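Long-range contacts in PA14 domain-containing protein (Clostridium clariflavum, PDB 6QDI), which probably senses plant biomass outside the cell as part of a membrane-bound RsgI-like anti-sigma factor, through calcium-binding tandem PA14 domains that recognise sugars: residues A[225-230]-A[259-264]; A[213-218]-A[244-249]. All blocks are in the same frame, centred on the assembly; numbering follows the deposited sequence. Where two conformers were deposited one is given.

Contact 1. Residues A[225-230]-A[259-264]; sequences SLWIDR and EVMLLY
Ser225 and Leu263 form a hydrogen-bonded pair in the antiparallel ladder between strands 223-228 and 257-266. These are neighbouring strands in one sheet of the second PA14 domain, a beta sandwich. Each backbone N of the pair reaches the other's O. Leu226 sits on the opposite face of the sheet, in a non-hydrogen-bonded pair with Leu262. With CG anti to the backbone N, chi1 -178° and chi2 70° together bring CD1 between two neighbours. Leu226 CD1 lies 3.8 Å from Val260 CG2 and 4.0 Å from Leu262 CD1. Trp227 is back on the serine face and pairs with Met261. Trp227 N donates to Met261 O over 2.8 Å, and Met261 N returns a bond to Trp227 O. Leu263 has two conformers; in the one described, its CD2 lies 3.6 Å from CD1 at the edge of the Trp227 indole. Met261 SD makes an oblique Met-aromatic contact with the five-membered ring of Trp227, 4.9 Å from its centroid. Ile228 faces the interior with Leu226, and its CD1 lies near Val260 CG2. Strand 231-240 borders the other side of strand 223-228, where Leu226 bonds to Leu233 and Ile234 through the backbone.

At Asp229 the strand gives way to a turn with positive phi. Asp229 N bonds to Glu259 O. In return, Glu259 N meets Asp229 OD1 from above the carboxylate plane, at 2.8 Å. A water bridges Arg230 N and Glu259 O, tying the turn to the same carbonyl. The extended Arg230 chain forms a two-pronged salt bridge with the Glu259 carboxylate through NE and NH2, the planes 57° apart. Arg230 NH2 to Glu259 OE2 is the longer, more bent bond at 3.2 Å; Arg230 NE reaches Glu259 OE1 at 2.7 Å.

Contact 2. Residues A[213-218]-A[244-249]; sequences DYVFYV and TAKTEA
Thr247 turns OG1 between its backbone N and carbonyl carbon (chi1 67°), and this places the hydroxyl oxygen in front of Phe216 N. Phe216 has CG anti to its carbonyl carbon (chi1 -63°), which helps bring the CD2 edge of its ring to 4.0 Å from Thr247 OG1. The two residues join strands 212-220 and 242-252, antiparallel neighbours in a sheet of the PA14 beta sandwich. Phe216 N donates to Thr247 OG1 over 3.0 Å in a nearly straight bond of 171°. Thr247 N donates back to Phe216 O. A side-chain oxygen thus accepts one of the two bonds of this pair. Thr247 OG1 also donates to Glu248 O at 2.8 Å, so the hydroxyl is held by two bonds. The Thr247 side chain faces the interior, where it meets Leu233 of the facing sheet.

Farther along, Tyr217 and Lys246 form a non-hydrogen-bonded pair on the outer face. Their side chains lie alongside and point the same way. Lys246 CD comes to Tyr217 CE2 obliquely at 3.7 Å, and the lysine CB packs near CD2 of the same ring. Glu278 takes the phenol OH, and Arg284 makes a cation-pi contact with this ring. Val218 and Ala245 are the next pair, a regular hydrogen-bonded one, N to O both ways. Their side chains lie on the inner face, and both touch Ile234.

Toward Asp213 the register shifts. Phe216 lies nearest Thr247 and Val215 nearest Ala249, so Glu248 is an extra residue on that strand. Backbone bonding resumes between Tyr214 and Ile250. Val215 CG1 packs against Thr247 O at 3.5 Å, while its other branch covers Ala249. The CA of Ala249 makes a CA-H...O contact with Tyr214 O at 3.3 Å, and Val215 CG2 meets Ala249 CB at 4.0 Å.

In the fold
Both contacts belong to the second PA14 domain of this sensory region, with centres about 12 Å apart. They lie in different sheets of the sandwich: contact 1 joins strands 223-228 and 257-266, and contact 2 joins strands 212-220 and 242-252. Along the chain the segments alternate, 213-218, 225-230, 244-249, then 259-264. Each sheet therefore receives one segment in turn. The inner faces meet at Leu226, whose CD2 is 4.1 Å from both Val218 CG2 and Thr247 CG2. Leu262 CD1 also packs near Val218 CG1. The two sheets thus share an apolar core, while calcium-binding Asp221 and Asp222 lie in the connection between strands 212-220 and 223-228.

Contact 1. Residues A[225-230]-A[259-264]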
ATOM      1  N   SER A 225       6.678  20.248   0.750  1.00  7.14           N
ATOM      2  CA  SER A 225       7.903  21.005   0.568  1.00  7.54           C
ATOM      3  C   SER A 225       9.090  20.120   0.880  1.00  7.07           C
ATOM      4  O   SER A 225       9.056  19.350   1.831  1.00  8.24           O
ATOM      5  CB  SER A 225       7.943  22.263   1.430  1.00  9.76           C
ATOM      6  OG  SER A 225       6.977  23.219   0.940  1.00 12.34           O
ATOM      7  N   LEU A 226      10.127  20.246   0.063  1.00  7.28           N
ATOM      8  CA  LEU A 226      11.333  19.463   0.248  1.00  7.14           C
ATOM      9  C   LEU A 226      12.559  20.344   0.382  1.00  7.00           C
ATOM     10  O   LEU A 226      12.886  21.132  -0.526  1.00  7.97           O
ATOM     11  CB  LEU A 226      11.578  18.525  -0.941  1.00  7.84           C
ATOM     12  CG  LEU A 226      12.797  17.621  -0.821  1.00  8.46           C
ATOM     13  CD1 LEU A 226      12.603  16.541   0.243  1.00  9.17           C
ATOM     14  CD2 LEU A 226      13.090  16.952  -2.156  1.00  9.68           C
ATOM     15  N   TRP A 227      13.246  20.176   1.508  1.00  7.00           N
ATOM     16  CA  TRP A 227      14.525  20.831   1.813  1.00  7.06           C
ATOM     17  C   TRP A 227      15.630  19.786   1.700  1.00  7.05           C
ATOM     18  O   TRP A 227      15.556  18.715   2.305  1.00  7.43           O
ATOM     19  CB  TRP A 227      14.515  21.370   3.242  1.00  7.77           C
ATOM     20  CG  TRP A 227      13.530  22.443   3.481  1.00  8.42           C
ATOM     21  CD1 TRP A 227      12.183  22.330   3.696  1.00  9.06           C
ATOM     22  CD2 TRP A 227      13.807  23.865   3.513  1.00  8.43           C
ATOM     23  NE1 TRP A 227      11.626  23.573   3.900  1.00  9.71           N
ATOM     24  CE2 TRP A 227      12.592  24.531   3.798  1.00  9.10           C
ATOM     25  CE3 TRP A 227      14.967  24.629   3.376  1.00  8.98           C
ATOM     26  CZ2 TRP A 227      12.505  25.924   3.901  1.00 10.45           C
ATOM     27  CZ3 TRP A 227      14.892  26.006   3.500  1.00  9.34           C
ATOM     28  CH2 TRP A 227      13.664  26.638   3.767  1.00  9.89           C
ATOM     29  N   ILE A 228      16.660  20.107   0.927  1.00  6.99           N
ATOM     30  CA  ILE A 228      17.822  19.247   0.703  1.00  7.48           C
ATOM     31  C   ILE A 228      19.029  20.110   1.063  1.00  7.37           C
ATOM     32  O   ILE A 228      19.255  21.169   0.440  1.00  7.91           O
ATOM     33  CB  ILE A 228      17.874  18.804  -0.796  1.00  8.92           C
ATOM     34  CG1 ILE A 228      16.740  17.845  -1.123  1.00  8.88           C
ATOM     35  CG2 ILE A 228      19.218  18.281  -1.157  1.00  9.40           C
ATOM     36  CD1 ILE A 228      16.772  16.516  -0.435  1.00 10.40           C
ATOM     37  N   ASP A 229      19.779  19.681   2.072  1.00  7.24           N
ATOM     38  CA  ASP A 229      20.914  20.473   2.555  1.00  8.19           C
ATOM     39  C   ASP A 229      20.536  21.915   2.820  1.00  8.23           C
ATOM     40  O   ASP A 229      21.255  22.865   2.516  1.00  8.69           O
ATOM     41  CB  ASP A 229      22.131  20.324   1.655  1.00  8.49           C
ATOM     42  CG  ASP A 229      22.758  18.948   1.741  1.00  9.37           C
ATOM     43  OD1 ASP A 229      22.653  18.298   2.811  1.00  9.40           O
ATOM     44  OD2 ASP A 229      23.395  18.522   0.738  1.00 12.91           O
ATOM     45  N   ARG A 230      19.362  22.101   3.442  1.00  7.96           N
ATOM     46  CA  ARG A 230      18.843  23.406   3.887  1.00  8.52           C
ATOM     47  C   ARG A 230      18.587  24.374   2.740  1.00  8.76           C
ATOM     48  O   ARG A 230      18.517  25.577   2.966  1.00 11.00           O
ATOM     49  CB  ARG A 230      19.701  24.012   4.988  1.00  9.59           C
ATOM     50  CG  ARG A 230      19.851  23.048   6.122  1.00 10.10           C
ATOM     51  CD  ARG A 230      20.528  23.685   7.315  1.00 10.08           C
ATOM     52  NE  ARG A 230      20.799  22.674   8.300  1.00 10.98           N
ATOM     53  CZ  ARG A 230      21.624  22.875   9.317  1.00 12.68           C
ATOM     54  NH1 ARG A 230      22.088  24.102   9.624  1.00 14.05           N
ATOM     55  NH2 ARG A 230      21.959  21.847  10.057  1.00 14.52           N
ATOM     56  N   GLU A 259      21.152  16.216   4.000  1.00  6.81           N
ATOM     57  CA  GLU A 259      20.161  16.553   5.043  1.00  7.04           C
ATOM     58  C   GLU A 259      18.799  16.739   4.392  1.00  6.67           C
ATOM     59  O   GLU A 259      18.679  17.453   3.415  1.00  9.30           O
ATOM     60  CB  GLU A 259      20.591  17.806   5.778  1.00  8.37           C
ATOM     61  CG  GLU A 259      19.788  18.099   7.037  1.00 10.05           C
ATOM     62  CD  GLU A 259      20.263  19.379   7.744  1.00 11.90           C
ATOM     63  OE1 GLU A 259      19.461  20.292   8.106  1.00 12.33           O
ATOM     64  OE2 GLU A 259      21.419  19.524   7.958  1.00 13.39           O
ATOM     65  N   VAL A 260      17.761  16.097   4.945  1.00  6.26           N
ATOM     66  CA  VAL A 260      16.427  16.184   4.359  1.00  6.51           C
ATOM     67  C   VAL A 260      15.422  16.641   5.387  1.00  6.06           C
ATOM     68  O   VAL A 260      15.376  16.125   6.520  1.00  7.19           O
ATOM     69  CB  VAL A 260      16.012  14.864   3.701  1.00  7.62           C
ATOM     70  CG1 VAL A 260      16.012  13.674   4.610  1.00  8.69           C
ATOM     71  CG2 VAL A 260      14.689  14.971   2.969  1.00  9.68           C
ATOM     72  N   MET A 261      14.544  17.539   4.935  1.00  6.52           N
ATOM     73  CA  MET A 261      13.309  17.861   5.671  1.00  6.37           C
ATOM     74  C   MET A 261      12.203  17.847   4.626  1.00  6.39           C
ATOM     75  O   MET A 261      12.240  18.601   3.650  1.00  7.22           O
ATOM     76  CB  MET A 261      13.386  19.215   6.361  1.00  7.74           C
ATOM     77  CG  MET A 261      12.111  19.553   7.129  1.00  8.36           C
ATOM     78  SD  MET A 261      12.149  21.129   7.963  1.00 10.88           S
ATOM     79  CE  MET A 261      13.430  20.925   9.128  1.00 12.37           C
ATOM     80  N   LEU A 262      11.233  16.949   4.821  1.00  6.16           N
ATOM     81  CA  LEU A 262      10.107  16.792   3.911  1.00  6.22           C
ATOM     82  C   LEU A 262       8.862  17.111   4.709  1.00  6.41           C
ATOM     83  O   LEU A 262       8.561  16.447   5.719  1.00  6.65           O
ATOM     84  CB  LEU A 262      10.074  15.393   3.315  1.00  7.17           C
ATOM     85  CG  LEU A 262       8.891  15.055   2.436  1.00  8.52           C
ATOM     86  CD1 LEU A 262       8.797  15.915   1.222  1.00 10.42           C
ATOM     87  CD2 LEU A 262       8.943  13.597   2.049  1.00 10.68           C
ATOM     88  N   LEU A 263       8.144  18.143   4.277  1.00  6.54           N
ATOM     89  CA  LEU A 263       6.897  18.568   4.922  0.60  7.04           C
ATOM     90  C   LEU A 263       5.745  18.184   4.003  1.00  6.86           C
ATOM     91  O   LEU A 263       5.848  18.320   2.795  1.00  7.90           O
ATOM     92  CB  LEU A 263       6.880  20.093   5.133  0.60  7.67           C
ATOM     93  CG  LEU A 263       7.965  20.732   6.006  0.60  8.36           C
ATOM     94  CD1 LEU A 263       8.395  19.854   7.165  0.60  8.11           C
ATOM     95  CD2 LEU A 263       9.210  21.139   5.233  0.60  8.60           C
ATOM     96  N   TYR A 264       4.666  17.705   4.609  1.00  6.31           N
ATOM     97  CA  TYR A 264       3.528  17.185   3.866  1.00  6.44           C
ATOM     98  C   TYR A 264       2.232  17.589   4.530  1.00  6.29           C
ATOM     99  O   TYR A 264       2.163  17.620   5.759  1.00  6.62           O
ATOM    100  CB  TYR A 264       3.644  15.628   3.820  1.00  6.76           C
ATOM    101  CG  TYR A 264       2.333  15.029   3.397  1.00  6.69           C
ATOM    102  CD1 TYR A 264       1.880  15.139   2.078  1.00  6.96           C
ATOM    103  CD2 TYR A 264       1.462  14.551   4.341  1.00  6.60           C
ATOM    104  CE1 TYR A 264       0.597  14.777   1.749  1.00  6.61           C
ATOM    105  CE2 TYR A 264       0.175  14.217   4.004  1.00  6.52           C
ATOM    106  CZ  TYR A 264      -0.262  14.344   2.706  1.00  6.48           C
ATOM    107  OH  TYR A 264      -1.575  14.000   2.409  1.00  7.11           O
TER
HETATM  108  O   HOH W   1      17.589  20.100   4.443  1.00  8.77           O

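Contact 2. Residues A[213-218]-A[244-249]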
ATOM      1  N   ASP A 213      24.770  11.435 -10.615  1.00  9.62           N
ATOM      2  CA  ASP A 213      23.728  12.437 -10.588  1.00  9.98           C
ATOM      3  C   ASP A 213      22.383  11.834 -10.194  1.00  9.94           C
ATOM      4  O   ASP A 213      22.012  10.768 -10.687  1.00 10.58           O
ATOM      5  CB  ASP A 213      23.564  13.124 -11.948  1.00 11.08           C
ATOM      6  CG  ASP A 213      24.575  14.241 -12.215  1.00 12.61           C
ATOM      7  OD1 ASP A 213      25.635  14.335 -11.578  1.00 12.14           O
ATOM      8  OD2 ASP A 213      24.286  15.076 -13.078  1.00 17.94           O
ATOM      9  N   TYR A 214      21.701  12.538  -9.289  1.00  8.96           N
ATOM     10  CA  TYR A 214      20.411  12.114  -8.750  1.00  9.13           C
ATOM     11  C   TYR A 214      19.368  13.186  -8.985  1.00  9.04           C
ATOM     12  O   TYR A 214      19.654  14.365  -8.951  1.00 10.08           O
ATOM     13  CB  TYR A 214      20.516  11.827  -7.263  1.00  9.18           C
ATOM     14  CG  TYR A 214      21.370  10.639  -6.912  1.00  9.24           C
ATOM     15  CD1 TYR A 214      22.762  10.697  -7.005  1.00  9.06           C
ATOM     16  CD2 TYR A 214      20.815   9.470  -6.426  1.00  8.77           C
ATOM     17  CE1 TYR A 214      23.542   9.603  -6.682  1.00  8.52           C
ATOM     18  CE2 TYR A 214      21.570   8.395  -6.078  1.00  8.62           C
ATOM     19  CZ  TYR A 214      22.957   8.449  -6.199  1.00  8.25           C
ATOM     20  OH  TYR A 214      23.707   7.341  -5.862  1.00  8.78           O
ATOM     21  N   VAL A 215      18.126  12.738  -9.133  1.00  8.70           N
ATOM     22  CA  VAL A 215      16.943  13.613  -9.107  1.00  8.51           C
ATOM     23  C   VAL A 215      15.992  13.043  -8.056  1.00  8.12           C
ATOM     24  O   VAL A 215      15.767  11.855  -8.033  1.00  9.34           O
ATOM     25  CB  VAL A 215      16.257  13.643 -10.502  1.00  9.91           C
ATOM     26  CG1 VAL A 215      14.935  14.380 -10.442  1.00  9.67           C
ATOM     27  CG2 VAL A 215      17.186  14.322 -11.516  1.00 10.87           C
ATOM     28  N   PHE A 216      15.436  13.930  -7.235  1.00  8.00           N
ATOM     29  CA  PHE A 216      14.399  13.538  -6.277  1.00  8.31           C
ATOM     30  C   PHE A 216      13.026  13.959  -6.796  1.00  8.52           C
ATOM     31  O   PHE A 216      12.862  15.059  -7.339  1.00 10.07           O
ATOM     32  CB  PHE A 216      14.652  14.178  -4.920  1.00  9.45           C
ATOM     33  CG  PHE A 216      15.926  13.742  -4.313  1.00  9.69           C
ATOM     34  CD1 PHE A 216      15.970  12.584  -3.556  1.00 10.33           C
ATOM     35  CD2 PHE A 216      17.073  14.464  -4.441  1.00 11.44           C
ATOM     36  CE1 PHE A 216      17.141  12.147  -2.964  1.00 11.31           C
ATOM     37  CE2 PHE A 216      18.255  14.027  -3.877  1.00 13.38           C
ATOM     38  CZ  PHE A 216      18.291  12.850  -3.144  1.00 12.17           C
ATOM     39  N   TYR A 217      12.062  13.070  -6.605  1.00  8.94           N
ATOM     40  CA  TYR A 217      10.669  13.290  -7.005  1.00  9.26           C
ATOM     41  C   TYR A 217       9.807  13.209  -5.763  1.00  9.07           C
ATOM     42  O   TYR A 217       9.880  12.246  -4.992  1.00 10.58           O
ATOM     43  CB  TYR A 217      10.198  12.241  -7.986  1.00  9.69           C
ATOM     44  CG  TYR A 217      10.959  12.182  -9.295  1.00 10.49           C
ATOM     45  CD1 TYR A 217      12.162  11.527  -9.437  1.00 11.94           C
ATOM     46  CD2 TYR A 217      10.441  12.815 -10.407  1.00 14.05           C
ATOM     47  CE1 TYR A 217      12.823  11.519 -10.674  1.00 13.49           C
ATOM     48  CE2 TYR A 217      11.090  12.789 -11.624  1.00 15.55           C
ATOM     49  CZ  TYR A 217      12.283  12.138 -11.736  1.00 15.41           C
ATOM     50  OH  TYR A 217      12.987  12.097 -12.927  1.00 21.26           O
ATOM     51  N   VAL A 218       8.929  14.186  -5.603  1.00  8.35           N
ATOM     52  CA  VAL A 218       7.930  14.142  -4.537  1.00  7.90           C
ATOM     53  C   VAL A 218       6.567  14.163  -5.198  1.00  8.15           C
ATOM     54  O   VAL A 218       6.211  15.127  -5.905  1.00  9.18           O
ATOM     55  CB  VAL A 218       8.074  15.333  -3.588  1.00  8.79           C
ATOM     56  CG1 VAL A 218       6.995  15.334  -2.532  1.00  9.76           C
ATOM     57  CG2 VAL A 218       9.423  15.284  -2.923  1.00 10.11           C
ATOM     58  N   THR A 244       3.042  16.035  -8.884  1.00 14.29           N
ATOM     59  CA  THR A 244       4.375  15.594  -8.619  1.00 12.99           C
ATOM     60  C   THR A 244       5.270  16.798  -8.927  1.00 12.33           C
ATOM     61  O   THR A 244       4.958  17.643  -9.783  1.00 19.18           O
ATOM     62  CB  THR A 244       4.796  14.342  -9.472  1.00 16.94           C
ATOM     63  OG1 THR A 244       4.001  13.162  -9.205  1.00 18.37           O
ATOM     64  CG2 THR A 244       6.227  13.969  -9.273  1.00 17.95           C
ATOM     65  N   ALA A 245       6.392  16.867  -8.236  1.00  9.39           N
ATOM     66  CA  ALA A 245       7.421  17.868  -8.477  1.00  9.87           C
ATOM     67  C   ALA A 245       8.767  17.167  -8.374  1.00  9.09           C
ATOM     68  O   ALA A 245       8.895  16.114  -7.726  1.00  9.65           O
ATOM     69  CB  ALA A 245       7.333  18.990  -7.445  1.00 11.08           C
ATOM     70  N   LYS A 246       9.789  17.761  -8.958  1.00  9.86           N
ATOM     71  CA  LYS A 246      11.117  17.183  -8.930  1.00 10.16           C
ATOM     72  C   LYS A 246      12.180  18.242  -8.734  1.00 10.23           C
ATOM     73  O   LYS A 246      11.981  19.428  -9.050  1.00 11.07           O
ATOM     74  CB  LYS A 246      11.391  16.383 -10.169  1.00 11.62           C
ATOM     75  CG  LYS A 246      11.436  17.165 -11.479  1.00 13.26           C
ATOM     76  CD  LYS A 246      11.627  16.239 -12.689  1.00 16.50           C
ATOM     77  CE  LYS A 246      11.560  16.920 -14.052  1.00 21.36           C
ATOM     78  NZ  LYS A 246      12.149  18.277 -14.124  1.00 29.82           N
ATOM     79  N   THR A 247      13.316  17.774  -8.224  1.00  9.40           N
ATOM     80  CA  THR A 247      14.505  18.620  -8.156  1.00  9.46           C
ATOM     81  C   THR A 247      15.181  18.667  -9.528  1.00  9.82           C
ATOM     82  O   THR A 247      14.925  17.837 -10.392  1.00 10.88           O
ATOM     83  CB  THR A 247      15.504  18.123  -7.091  1.00  9.63           C
ATOM     84  OG1 THR A 247      16.049  16.857  -7.464  1.00 10.01           O
ATOM     85  CG2 THR A 247      14.833  18.000  -5.729  1.00 10.14           C
ATOM     86  N   GLU A 248      16.122  19.586  -9.662  1.00 10.57           N
ATOM     87  CA  GLU A 248      17.130  19.481 -10.696  1.00 11.41           C
ATOM     88  C   GLU A 248      18.048  18.298 -10.376  1.00 11.22           C
ATOM     89  O   GLU A 248      18.040  17.760  -9.271  1.00 12.02           O
ATOM     90  CB  GLU A 248      17.948  20.776 -10.774  1.00 13.90           C
ATOM     91  CG  GLU A 248      17.110  21.988 -11.085  1.00 16.96           C
ATOM     92  CD  GLU A 248      16.395  21.812 -12.382  1.00 22.27           C
ATOM     93  OE1 GLU A 248      17.078  21.628 -13.412  1.00 28.86           O
ATOM     94  OE2 GLU A 248      15.148  21.833 -12.383  1.00 30.90           O
ATOM     95  N   ALA A 249      18.847  17.877 -11.346  1.00 11.67           N
ATOM     96  CA  ALA A 249      19.887  16.883 -11.089  1.00 11.95           C
ATOM     97  C   ALA A 249      20.943  17.436 -10.147  1.00 10.91           C
ATOM     98  O   ALA A 249      21.328  18.632 -10.246  1.00 11.96           O
ATOM     99  CB  ALA A 249      20.529  16.432 -12.379  1.00 13.45           C
TER